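Local coordinates for peptide methionine sulfoxide reductase msrA/msrB (Neisseria meningitidis, PDB 3BQG), which is the MsrA part of a methionine sulfoxide reductase, an oxidoreductase that reduces methionine sulfoxide in peptides and proteins back to methionine, at residues V99-P104 with A108-A113; V57-D62 with D69-Y74; Y19-R22 with V27-V30. The protein carries 1 engineered substitution. All coordinates share one frame; numbering follows the deposited sequence.

In the fold
All three contacts fasten a helix to one mixed sheet. Contacts 1 and 2 are buried and apolar: in each, a single isoleucine of a helix meets a valine and a tyrosine two places apart on a strand. They differ in how the tyrosine is used, obliquely in contact 1 and squarely over the ring in contact 2. Contact 3 is only partly buried, and the side chain of a glutamine takes up much of it. Contacts 2 and 3 use neighbouring strands, 54-62 and 26-34, and their centres are about 9 Å apart. Contact 1 lies about 19 Å, centre to centre, from contact 3 and does not touch it; contact 2 lies against both.

Contact 1. Residues V99-P104 with A108-A113; sequences VYYTDP and AVIAAA
Ile110 of the helix pushes its outer methyl between Val99 and Tyr101, alternate residues of the strand. The tightest meeting is Ile110 CD1 against Val99 CG1 at 3.4 Å, somewhat closer than methyl groups usually pack. The two chains slide past each other in opposite directions, which also lays Ile110 CG2 at 4.0 Å from Val99 CB. Val99 offers CG1 because its first torsion turns that branch opposite the backbone N (chi1 177°). The same Ile110 CD1 touches Tyr101 CD2 at 3.6 Å, coming at the ring obliquely. Strand 97-101, helix 106-117 and strand 128-131 form a beta-alpha-beta unit, and this contact seats the helix on the first of its strands. The parallel partner strand joins in: Asn129 touches both Ile110 and Tyr101, while Glu128 pairs with the backbone of Val99. Leu72 and Phe75 of helix 68-78 back Val99 from another side. Further out, Tyr101 OH is hydrogen-bonded to Lys107 NZ. A water bridges the connection, donating to Pro104 O at 2.8 Å and accepting from Ala108 N at 2.9 Å. Just before the helix, Asp103 OD1 takes a hydrogen bond from Ala105 N.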
loop_
_atom_site.group_PDB
_atom_site.type_symbol
_atom_site.label_atom_id
_atom_site.label_comp_id
_atom_site.label_asym_id
_atom_site.label_seq_id
_atom_site.Cartn_x
_atom_site.Cartn_y
_atom_site.Cartn_z
ATOM N N VAL A 99 -1.173 6.868 -0.995
ATOM C CA VAL A 99 -2.521 6.313 -0.964
ATOM C C VAL A 99 -3.160 6.854 -2.253
ATOM O O VAL A 99 -3.194 8.069 -2.458
ATOM C CB VAL A 99 -3.311 6.827 0.272
ATOM C CG1 VAL A 99 -4.740 6.294 0.234
ATOM C CG2 VAL A 99 -2.599 6.396 1.571
ATOM N N TYR A 100 -3.648 5.972 -3.121
ATOM C CA TYR A 100 -4.254 6.409 -4.376
ATOM C C TYR A 100 -5.705 5.963 -4.434
ATOM O O TYR A 100 -6.038 4.826 -4.111
ATOM C CB TYR A 100 -3.457 5.869 -5.571
ATOM C CG TYR A 100 -1.961 6.072 -5.422
ATOM C CD1 TYR A 100 -1.419 7.346 -5.233
ATOM C CD2 TYR A 100 -1.092 4.980 -5.417
ATOM C CE1 TYR A 100 -0.033 7.523 -5.034
ATOM C CE2 TYR A 100 0.288 5.143 -5.219
ATOM C CZ TYR A 100 0.806 6.408 -5.026
ATOM O OH TYR A 100 2.160 6.537 -4.787
ATOM N N TYR A 101 -6.573 6.862 -4.873
ATOM C CA TYR A 101 -8.005 6.580 -4.907
ATOM C C TYR A 101 -8.666 6.713 -6.278
ATOM O O TYR A 101 -8.182 7.437 -7.144
ATOM C CB TYR A 101 -8.693 7.524 -3.926
ATOM C CG TYR A 101 -8.373 8.970 -4.213
ATOM C CD1 TYR A 101 -9.052 9.672 -5.211
ATOM C CD2 TYR A 101 -7.333 9.622 -3.547
ATOM C CE1 TYR A 101 -8.701 10.978 -5.537
ATOM C CE2 TYR A 101 -6.979 10.925 -3.870
ATOM C CZ TYR A 101 -7.659 11.601 -4.866
ATOM O OH TYR A 101 -7.289 12.881 -5.203
ATOM N N THR A 102 -9.797 6.028 -6.436
ATOM C CA THR A 102 -10.572 6.052 -7.671
ATOM C C THR A 102 -11.843 6.890 -7.508
ATOM O O THR A 102 -12.527 7.186 -8.490
ATOM C CB THR A 102 -10.954 4.629 -8.122
ATOM O OG1 THR A 102 -11.608 3.944 -7.049
ATOM C CG2 THR A 102 -9.707 3.853 -8.525
ATOM N N ASP A 103 -12.157 7.264 -6.266
ATOM C CA ASP A 103 -13.331 8.092 -5.960
ATOM C C ASP A 103 -12.820 9.438 -5.441
ATOM O O ASP A 103 -12.235 9.510 -4.363
ATOM C CB ASP A 103 -14.193 7.435 -4.875
ATOM C CG ASP A 103 -15.462 8.227 -4.565
ATOM O OD1 ASP A 103 -15.506 9.447 -4.837
ATOM O OD2 ASP A 103 -16.415 7.624 -4.033
ATOM N N PRO A 104 -13.037 10.524 -6.199
ATOM C CA PRO A 104 -12.570 11.849 -5.774
ATOM C C PRO A 104 -13.016 12.293 -4.377
ATOM O O PRO A 104 -12.353 13.117 -3.747
ATOM C CB PRO A 104 -13.085 12.771 -6.882
ATOM C CG PRO A 104 -14.309 12.067 -7.374
ATOM C CD PRO A 104 -13.861 10.626 -7.417
ATOM N N ALA A 108 -10.433 13.987 0.512
ATOM C CA ALA A 108 -10.579 14.708 1.769
ATOM C C ALA A 108 -10.486 13.759 2.962
ATOM O O ALA A 108 -9.928 14.105 3.995
ATOM C CB ALA A 108 -11.908 15.452 1.787
ATOM N N VAL A 109 -11.029 12.556 2.818
ATOM C CA VAL A 109 -10.977 11.590 3.906
ATOM C C VAL A 109 -9.533 11.182 4.181
ATOM O O VAL A 109 -9.116 11.079 5.339
ATOM C CB VAL A 109 -11.805 10.338 3.576
ATOM C CG1 VAL A 109 -11.655 9.305 4.676
ATOM C CG2 VAL A 109 -13.269 10.725 3.431
ATOM N N ILE A 110 -8.770 10.959 3.113
ATOM C CA ILE A 110 -7.372 10.564 3.240
ATOM C C ILE A 110 -6.534 11.685 3.851
ATOM O O ILE A 110 -5.696 11.430 4.710
ATOM C CB ILE A 110 -6.803 10.155 1.866
ATOM C CG1 ILE A 110 -7.587 8.945 1.342
ATOM C CG2 ILE A 110 -5.316 9.829 1.982
ATOM C CD1 ILE A 110 -7.232 8.556 -0.076
ATOM N N ALA A 111 -6.775 12.923 3.425
ATOM C CA ALA A 111 -6.039 14.076 3.951
ATOM C C ALA A 111 -6.287 14.275 5.449
ATOM O O ALA A 111 -5.369 14.615 6.201
ATOM C CB ALA A 111 -6.424 15.339 3.193
ATOM N N ALA A 112 -7.528 14.063 5.879
ATOM C CA ALA A 112 -7.881 14.215 7.287
ATOM C C ALA A 112 -7.167 13.151 8.114
ATOM O O ALA A 112 -6.721 13.414 9.237
ATOM C CB ALA A 112 -9.399 14.089 7.467
ATOM N N ALA A 113 -7.068 11.946 7.562
ATOM C CA ALA A 113 -6.396 10.852 8.254
ATOM C C ALA A 113 -4.908 11.172 8.399
ATOM O O ALA A 113 -4.299 10.881 9.424
ATOM C CB ALA A 113 -6.584 9.542 7.488
HETATM O O HOH W 1 -12.441 14.726 -1.463
#

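Contact 2. Residues V57-D62 with D69-Y74; sequences VKVTYD and DDILQY
Ile71 sets its CG1 over one face of the Tyr61 ring. This CG1 sits 3.9 Å from the centroid of the Tyr61 ring and only 11° off the ring normal, a CH-pi contact nearly square on the face. From there Ile71 turns at its second torsion (chi2 -65°), and CD1 comes back over the root of the ring, 4.0 Å from both CG and CB of Tyr61. The methylene and the methyl thus cover the ring from its centre to its attachment. This is the dense half of the contact. Toward Val59, two residues back on the same face of the strand, packing is slacker: Ile71 CD1 and Val59 CG1 are 4.4 Å apart. Phe20 of helix 14-21 touches both of these side chains, and Ile6 of the next strand touches Ile71, so this looser side is still inside the core.

The outer sides look quite different. On the helix, Asp69, Asp70 and Gln73 are partly exposed, and Asp70 OD2 takes a hydrogen bond from Ser67 N, just before the helix. On the other face of the strand, Thr60 is hydrogen-bonded through OG1 to Thr5 OG1. Strand 54-62 and helix 68-78 supply the third strand and second helix of a beta-alpha-beta-beta-alpha-beta core, whose 4-1-3-2 strand order is that of the ferredoxin-like alpha/beta fold.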
loop_
_atom_site.group_PDB
_atom_site.type_symbol
_atom_site.label_atom_id
_atom_site.label_comp_id
_atom_site.label_asym_id
_atom_site.label_seq_id
_atom_site.Cartn_x
_atom_site.Cartn_y
_atom_site.Cartn_z
ATOM N N VAL A 57 -0.275 -2.033 -3.514
ATOM C CA VAL A 57 -1.146 -3.157 -3.225
ATOM C C VAL A 57 -2.582 -2.665 -3.346
ATOM O O VAL A 57 -2.990 -1.747 -2.634
ATOM C CB VAL A 57 -0.923 -3.709 -1.798
ATOM C CG1 VAL A 57 -1.923 -4.814 -1.509
ATOM C CG2 VAL A 57 0.496 -4.247 -1.658
ATOM N N LYS A 58 -3.331 -3.256 -4.275
ATOM C CA LYS A 58 -4.731 -2.900 -4.477
ATOM C C LYS A 58 -5.511 -3.695 -3.433
ATOM O O LYS A 58 -5.600 -4.919 -3.517
ATOM C CB LYS A 58 -5.178 -3.297 -5.892
ATOM C CG LYS A 58 -6.660 -3.066 -6.188
ATOM C CD LYS A 58 -7.007 -3.430 -7.634
ATOM C CE LYS A 58 -6.960 -4.933 -7.890
ATOM N NZ LYS A 58 -8.137 -5.673 -7.315
ATOM N N VAL A 59 -6.070 -2.996 -2.450
ATOM C CA VAL A 59 -6.811 -3.644 -1.376
ATOM C C VAL A 59 -8.320 -3.547 -1.541
ATOM O O VAL A 59 -8.871 -2.456 -1.648
ATOM C CB VAL A 59 -6.441 -3.032 -0.002
ATOM C CG1 VAL A 59 -7.211 -3.738 1.116
ATOM C CG2 VAL A 59 -4.935 -3.145 0.225
ATOM N N THR A 60 -8.978 -4.703 -1.562
ATOM C CA THR A 60 -10.428 -4.771 -1.680
ATOM C C THR A 60 -10.937 -5.218 -0.318
ATOM O O THR A 60 -10.526 -6.258 0.195
ATOM C CB THR A 60 -10.866 -5.792 -2.752
ATOM O OG1 THR A 60 -10.355 -5.387 -4.030
ATOM C CG2 THR A 60 -12.389 -5.882 -2.822
ATOM N N TYR A 61 -11.823 -4.429 0.273
ATOM C CA TYR A 61 -12.344 -4.761 1.590
ATOM C C TYR A 61 -13.864 -4.764 1.661
ATOM O O TYR A 61 -14.546 -4.211 0.798
ATOM C CB TYR A 61 -11.768 -3.790 2.633
ATOM C CG TYR A 61 -12.029 -2.325 2.337
ATOM C CD1 TYR A 61 -13.064 -1.632 2.978
ATOM C CD2 TYR A 61 -11.247 -1.634 1.412
ATOM C CE1 TYR A 61 -13.310 -0.284 2.701
ATOM C CE2 TYR A 61 -11.483 -0.290 1.128
ATOM C CZ TYR A 61 -12.516 0.381 1.775
ATOM O OH TYR A 61 -12.744 1.713 1.489
ATOM N N ASP A 62 -14.381 -5.413 2.699
ATOM C CA ASP A 62 -15.817 -5.504 2.927
ATOM C C ASP A 62 -16.252 -4.182 3.543
ATOM O O ASP A 62 -15.965 -3.906 4.707
ATOM C CB ASP A 62 -16.122 -6.652 3.896
ATOM C CG ASP A 62 -17.611 -6.906 4.053
ATOM O OD1 ASP A 62 -18.377 -5.920 4.146
ATOM O OD2 ASP A 62 -18.008 -8.094 4.097
ATOM N N ASP A 69 -11.042 4.542 6.816
ATOM C CA ASP A 69 -10.161 4.947 7.902
ATOM C C ASP A 69 -9.527 3.739 8.571
ATOM O O ASP A 69 -8.337 3.758 8.879
ATOM C CB ASP A 69 -10.901 5.760 8.960
ATOM C CG ASP A 69 -9.971 6.233 10.062
ATOM O OD1 ASP A 69 -9.076 7.060 9.763
ATOM O OD2 ASP A 69 -10.117 5.764 11.213
ATOM N N ASP A 70 -10.319 2.694 8.811
ATOM C CA ASP A 70 -9.775 1.488 9.428
ATOM C C ASP A 70 -8.609 1.017 8.569
ATOM O O ASP A 70 -7.528 0.719 9.078
ATOM C CB ASP A 70 -10.817 0.366 9.499
ATOM C CG ASP A 70 -12.013 0.720 10.360
ATOM O OD1 ASP A 70 -11.883 1.586 11.253
ATOM O OD2 ASP A 70 -13.085 0.115 10.148
ATOM N N ILE A 71 -8.834 0.957 7.257
ATOM C CA ILE A 71 -7.792 0.524 6.324
ATOM C C ILE A 71 -6.552 1.412 6.447
ATOM O O ILE A 71 -5.422 0.920 6.431
ATOM C CB ILE A 71 -8.289 0.569 4.860
ATOM C CG1 ILE A 71 -9.389 -0.476 4.643
ATOM C CG2 ILE A 71 -7.123 0.328 3.905
ATOM C CD1 ILE A 71 -8.915 -1.922 4.794
ATOM N N LEU A 72 -6.765 2.721 6.567
ATOM C CA LEU A 72 -5.641 3.641 6.688
ATOM C C LEU A 72 -4.888 3.461 8.008
ATOM O O LEU A 72 -3.661 3.587 8.048
ATOM C CB LEU A 72 -6.115 5.089 6.532
ATOM C CG LEU A 72 -6.657 5.433 5.136
ATOM C CD1 LEU A 72 -7.034 6.908 5.072
ATOM C CD2 LEU A 72 -5.601 5.116 4.079
ATOM N N GLN A 73 -5.607 3.164 9.088
ATOM C CA GLN A 73 -4.941 2.957 10.370
ATOM C C GLN A 73 -4.029 1.731 10.291
ATOM O O GLN A 73 -2.906 1.758 10.793
ATOM C CB GLN A 73 -5.967 2.797 11.496
ATOM C CG GLN A 73 -6.817 4.043 11.716
ATOM C CD GLN A 73 -5.978 5.283 11.998
ATOM O OE1 GLN A 73 -6.079 6.292 11.298
ATOM N NE2 GLN A 73 -5.148 5.211 13.028
ATOM N N TYR A 74 -4.506 0.662 9.659
ATOM C CA TYR A 74 -3.696 -0.547 9.499
ATOM C C TYR A 74 -2.453 -0.207 8.672
ATOM O O TYR A 74 -1.362 -0.720 8.922
ATOM C CB TYR A 74 -4.499 -1.640 8.780
ATOM C CG TYR A 74 -5.442 -2.418 9.677
ATOM C CD1 TYR A 74 -4.947 -3.247 10.687
ATOM C CD2 TYR A 74 -6.822 -2.354 9.494
ATOM C CE1 TYR A 74 -5.802 -4.001 11.489
ATOM C CE2 TYR A 74 -7.692 -3.106 10.291
ATOM C CZ TYR A 74 -7.171 -3.928 11.283
ATOM O OH TYR A 74 -8.010 -4.695 12.058
#

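Contact 3. Residues Y19-R22 with V27-V30; sequences YFQR and VDAV
Phe20 and Gln21 are the residues of the helix that meet the strand, at Ala29 and Asp28, while Tyr19 and Arg22 on either side of them in sequence look to other parts of the fold. Tyr19 turns its ring toward Ile158 and Ala161, and its OH is hydrogen-bonded to Tyr74 O of helix 68-78. The edge of that ring meets CE2 of Phe20 in plane.

Phe20 comes next and touches the strand only with its root: CB is 4.5 Å from Ala29 CB, a loose methylene-to-methyl contact. The ring itself leads away into the core, where it packs on Tyr74.

Gln21 carries most of the contact. Its chain bends at the second torsion (chi2 -76°), swinging the amide toward the strand. CG then rests 3.9 Å from Ala29 CB, with CD hardly further off, so the methyl packs against the inner part of the glutamine. The amide passes alongside the backbone without bonding to it: OE1 remains 4.1 Å from Ala29 N, and NE2 stands 4.5 Å from Asp28 OD2. That carboxylate instead curls back to Ala29 N, taking a weak hydrogen bond with OD2 2.9 Å from N and bent to 125°.

Arg22 leaves the contact and forms a salt bridge with Asp162.

On the neighbouring strand 54-62, Thr60 is faced by both Val27 and Asp28, a classic beta bulge. The CB atoms of both point away from the helix, though the Asp28 carboxylate bends back, and Ala29 is the next to turn toward it, backed by Val57. Helix 14-21, which starts just after Cys12, found here as S-hydroxycysteine, connects the parallel strands 3-10 and 26-34 with strand 54-62 between them: the first beta-alpha-beta crossover of a ferredoxin-like core.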
loop_
_atom_site.group_PDB
_atom_site.type_symbol
_atom_site.label_atom_id
_atom_site.label_comp_id
_atom_site.label_asym_id
_atom_site.label_seq_id
_atom_site.Cartn_x
_atom_site.Cartn_y
_atom_site.Cartn_z
ATOM N N TYR A 19 0.601 -8.659 4.741
ATOM C CA TYR A 19 0.028 -7.989 5.900
ATOM C C TYR A 19 -1.486 -7.781 5.765
ATOM O O TYR A 19 -2.246 -8.155 6.655
ATOM C CB TYR A 19 0.740 -6.643 6.092
ATOM C CG TYR A 19 0.158 -5.736 7.149
ATOM C CD1 TYR A 19 0.321 -6.008 8.509
ATOM C CD2 TYR A 19 -0.533 -4.581 6.786
ATOM C CE1 TYR A 19 -0.190 -5.143 9.480
ATOM C CE2 TYR A 19 -1.042 -3.717 7.745
ATOM C CZ TYR A 19 -0.869 -4.000 9.087
ATOM O OH TYR A 19 -1.367 -3.126 10.028
ATOM N N PHE A 20 -1.931 -7.191 4.658
ATOM C CA PHE A 20 -3.360 -6.938 4.486
ATOM C C PHE A 20 -4.231 -8.185 4.321
ATOM O O PHE A 20 -5.413 -8.165 4.657
ATOM C CB PHE A 20 -3.591 -5.955 3.328
ATOM C CG PHE A 20 -3.566 -4.515 3.764
ATOM C CD1 PHE A 20 -4.707 -3.915 4.287
ATOM C CD2 PHE A 20 -2.381 -3.790 3.738
ATOM C CE1 PHE A 20 -4.669 -2.613 4.794
ATOM C CE2 PHE A 20 -2.325 -2.487 4.244
ATOM C CZ PHE A 20 -3.476 -1.894 4.773
ATOM N N GLN A 21 -3.650 -9.273 3.825
ATOM C CA GLN A 21 -4.400 -10.516 3.649
ATOM C C GLN A 21 -4.821 -11.128 4.984
ATOM O O GLN A 21 -5.846 -11.805 5.063
ATOM C CB GLN A 21 -3.569 -11.534 2.858
ATOM C CG GLN A 21 -3.533 -11.277 1.360
ATOM C CD GLN A 21 -4.825 -11.682 0.665
ATOM O OE1 GLN A 21 -5.921 -11.398 1.149
ATOM N NE2 GLN A 21 -4.701 -12.340 -0.479
ATOM N N ARG A 22 -4.036 -10.891 6.033
ATOM C CA ARG A 22 -4.344 -11.433 7.357
ATOM C C ARG A 22 -5.472 -10.709 8.084
ATOM O O ARG A 22 -5.949 -11.179 9.115
ATOM C CB ARG A 22 -3.099 -11.407 8.255
ATOM C CG ARG A 22 -2.039 -12.437 7.908
ATOM C CD ARG A 22 -0.870 -12.404 8.894
ATOM N NE ARG A 22 -1.290 -12.666 10.270
ATOM C CZ ARG A 22 -0.707 -13.554 11.071
ATOM N NH1 ARG A 22 -1.151 -13.727 12.309
ATOM N NH2 ARG A 22 0.316 -14.274 10.633
ATOM N N VAL A 27 -10.967 -8.786 1.559
ATOM C CA VAL A 27 -11.306 -9.935 0.733
ATOM C C VAL A 27 -10.304 -10.225 -0.381
ATOM O O VAL A 27 -10.324 -11.304 -0.963
ATOM C CB VAL A 27 -12.726 -9.772 0.152
ATOM C CG1 VAL A 27 -13.729 -9.701 1.295
ATOM C CG2 VAL A 27 -12.817 -8.509 -0.685
ATOM N N ASP A 28 -9.421 -9.273 -0.665
ATOM C CA ASP A 28 -8.404 -9.466 -1.693
ATOM C C ASP A 28 -7.320 -8.395 -1.578
ATOM O O ASP A 28 -7.581 -7.276 -1.141
ATOM C CB ASP A 28 -9.038 -9.404 -3.089
ATOM C CG ASP A 28 -8.164 -10.040 -4.167
ATOM O OD1 ASP A 28 -8.466 -9.842 -5.362
ATOM O OD2 ASP A 28 -7.186 -10.744 -3.831
ATOM N N ALA A 29 -6.101 -8.757 -1.961
ATOM C CA ALA A 29 -4.963 -7.844 -1.942
ATOM C C ALA A 29 -4.075 -8.251 -3.107
ATOM O O ALA A 29 -3.467 -9.326 -3.091
ATOM C CB ALA A 29 -4.203 -7.952 -0.619
ATOM N N VAL A 30 -4.020 -7.391 -4.120
ATOM C CA VAL A 30 -3.243 -7.641 -5.328
ATOM C C VAL A 30 -2.056 -6.688 -5.469
ATOM O O VAL A 30 -2.224 -5.473 -5.457
ATOM C CB VAL A 30 -4.141 -7.497 -6.581
ATOM C CG1 VAL A 30 -3.320 -7.679 -7.849
ATOM C CG2 VAL A 30 -5.269 -8.521 -6.524
#